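Local coordinates for protein titin (PDB 2J8H) that probably serves as a modular elastic scaffold of the muscle A-band, its paired immunoglobulin domains forming a rigid tandem segment, at residues Y151-I154 and F159-L162. Residues are numbered along the deposited sequence; the frame is centred on the assembly and turned at random.
Sequences YQVI and FTSL
The methyl CD1 of L162 is the bump that fits the hollow between V153 on the opposing strand and Y151, in the loop just before it. L162 CD1 rests 3.9 Å from Y151 CD2 and 3.9 Å from V153 CG2. With CG anti to the backbone N (chi1 178°) and chi2 near 62°, CD1 is brought to the partner segment; a leucine suits the place because one of its two methyls, CD1, fills the hollow. V153 and L162 form a non-hydrogen-bonded antiparallel pair, and the other branch of the valine, CG1, lies 3.9 Å from T160 OG1. The next pair, I154 with S161, is hydrogen-bonded: I154 N reaches S161 O at 2.8 Å in a nearly straight bond of 176°. In return I154 O takes two donors from opposite faces of its carbonyl plane, S161 N at 2.9 Å and T160 OG1 at 2.8 Å. A valine in place of T160 would probably deprive that oxygen of its second donor and leave W138 NE1, also bonded to the hydroxyl, without its mate. On the other face the small S161 lets the beta-branched I154 pack beside it, CB of I154 4.2 Å from CB of S161. I154 CG2 also comes 4.2 Å from F159 CE1. The strands 152-155 and 159-163 make a beta hairpin within an I-set immunoglobulin sandwich. L162, V153 and T160 turn inward on W138 and I136 of strand 135-140, with Y176 and V178 of strand 174-182 also packed on this inner face, while strand 123-131 pairs with the far edge of 159-163.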
ATOM      1  N   TYR A 151      29.164 -10.558 -26.903  1.00 41.11           N
ATOM      2  CA  TYR A 151      28.541 -10.295 -25.622  1.00 41.96           C
ATOM      3  C   TYR A 151      28.537 -11.514 -24.746  1.00 41.32           C
ATOM      4  O   TYR A 151      28.458 -12.638 -25.236  1.00 40.14           O
ATOM      5  CB  TYR A 151      27.071  -9.887 -25.804  1.00 42.73           C
ATOM      6  CG  TYR A 151      26.759  -8.739 -26.727  1.00 41.37           C
ATOM      7  CD1 TYR A 151      26.245  -8.957 -27.995  1.00 42.58           C
ATOM      8  CD2 TYR A 151      26.895  -7.429 -26.299  1.00 42.76           C
ATOM      9  CE1 TYR A 151      25.924  -7.901 -28.835  1.00 42.68           C
ATOM     10  CE2 TYR A 151      26.575  -6.383 -27.124  1.00 43.24           C
ATOM     11  CZ  TYR A 151      26.074  -6.617 -28.369  1.00 43.19           C
ATOM     12  OH  TYR A 151      25.734  -5.543 -29.154  1.00 44.52           O
ATOM     13  N   GLN A 152      28.555 -11.285 -23.439  1.00 41.91           N
ATOM     14  CA  GLN A 152      28.216 -12.341 -22.493  1.00 42.49           C
ATOM     15  C   GLN A 152      27.069 -11.868 -21.627  1.00 42.87           C
ATOM     16  O   GLN A 152      27.145 -10.793 -21.030  1.00 42.86           O
ATOM     17  CB  GLN A 152      29.413 -12.728 -21.612  1.00 42.66           C
ATOM     18  CG  GLN A 152      29.111 -13.818 -20.584  1.00 41.60           C
ATOM     19  CD  GLN A 152      28.785 -15.145 -21.198  1.00 43.77           C
ATOM     20  OE1 GLN A 152      29.480 -15.616 -22.108  1.00 41.77           O
ATOM     21  NE2 GLN A 152      27.747 -15.794 -20.684  1.00 42.80           N
ATOM     22  N   VAL A 153      26.006 -12.665 -21.561  1.00 42.80           N
ATOM     23  CA  VAL A 153      24.928 -12.395 -20.616  1.00 43.94           C
ATOM     24  C   VAL A 153      25.071 -13.244 -19.348  1.00 43.69           C
ATOM     25  O   VAL A 153      25.213 -14.458 -19.418  1.00 43.19           O
ATOM     26  CB  VAL A 153      23.556 -12.672 -21.244  1.00 44.14           C
ATOM     27  CG1 VAL A 153      22.463 -12.449 -20.214  1.00 43.99           C
ATOM     28  CG2 VAL A 153      23.353 -11.761 -22.448  1.00 46.28           C
ATOM     29  N   ILE A 154      25.001 -12.592 -18.191  1.00 43.91           N
ATOM     30  CA  ILE A 154      24.973 -13.280 -16.906  1.00 44.51           C
ATOM     31  C   ILE A 154      23.566 -13.115 -16.347  1.00 44.65           C
ATOM     32  O   ILE A 154      23.022 -12.028 -16.366  1.00 43.38           O
ATOM     33  CB  ILE A 154      25.990 -12.678 -15.937  1.00 44.48           C
ATOM     34  CG1 ILE A 154      27.410 -12.957 -16.438  1.00 45.20           C
ATOM     35  CG2 ILE A 154      25.778 -13.205 -14.519  1.00 44.66           C
ATOM     36  CD1 ILE A 154      28.521 -12.287 -15.626  1.00 45.16           C
ATOM     37  N   PHE A 159      20.015 -10.603 -10.349  1.00 48.27           N
ATOM     38  CA  PHE A 159      20.439  -9.612 -11.323  1.00 47.75           C
ATOM     39  C   PHE A 159      20.853 -10.258 -12.623  1.00 46.70           C
ATOM     40  O   PHE A 159      21.092 -11.488 -12.691  1.00 44.36           O
ATOM     41  CB  PHE A 159      21.572  -8.750 -10.752  1.00 48.90           C
ATOM     42  CG  PHE A 159      22.885  -9.435 -10.686  1.00 48.56           C
ATOM     43  CD1 PHE A 159      23.704  -9.483 -11.793  1.00 50.09           C
ATOM     44  CD2 PHE A 159      23.315 -10.030  -9.516  1.00 51.00           C
ATOM     45  CE1 PHE A 159      24.932 -10.135 -11.756  1.00 50.46           C
ATOM     46  CE2 PHE A 159      24.547 -10.654  -9.448  1.00 49.23           C
ATOM     47  CZ  PHE A 159      25.359 -10.711 -10.579  1.00 50.88           C
ATOM     48  N   THR A 160      20.914  -9.430 -13.652  1.00 45.56           N
ATOM     49  CA  THR A 160      21.444  -9.841 -14.944  1.00 45.59           C
ATOM     50  C   THR A 160      22.433  -8.766 -15.379  1.00 45.93           C
ATOM     51  O   THR A 160      22.223  -7.564 -15.128  1.00 46.39           O
ATOM     52  CB  THR A 160      20.340 -10.007 -15.989  1.00 45.39           C
ATOM     53  OG1 THR A 160      20.927 -10.383 -17.221  1.00 45.20           O
ATOM     54  CG2 THR A 160      19.550  -8.696 -16.225  1.00 45.78           C
ATOM     55  N   SER A 161      23.547  -9.204 -15.930  1.00 45.09           N
ATOM     56  CA  SER A 161      24.547  -8.304 -16.482  1.00 45.33           C
ATOM     57  C   SER A 161      24.781  -8.612 -17.944  1.00 44.83           C
ATOM     58  O   SER A 161      24.922  -9.775 -18.343  1.00 44.58           O
ATOM     59  CB  SER A 161      25.879  -8.457 -15.762  1.00 44.87           C
ATOM     60  OG  SER A 161      25.689  -8.243 -14.394  1.00 48.95           O
ATOM     61  N   LEU A 162      24.859  -7.554 -18.725  1.00 44.69           N
ATOM     62  CA  LEU A 162      25.330  -7.665 -20.070  1.00 44.57           C
ATOM     63  C   LEU A 162      26.786  -7.285 -20.025  1.00 44.92           C
ATOM     64  O   LEU A 162      27.133  -6.150 -19.667  1.00 45.36           O
ATOM     65  CB  LEU A 162      24.573  -6.722 -21.011  1.00 44.58           C
ATOM     66  CG  LEU A 162      25.065  -6.772 -22.467  1.00 44.01           C
ATOM     67  CD1 LEU A 162      24.852  -8.184 -23.047  1.00 41.57           C
ATOM     68  CD2 LEU A 162      24.434  -5.650 -23.324  1.00 42.83           C
TER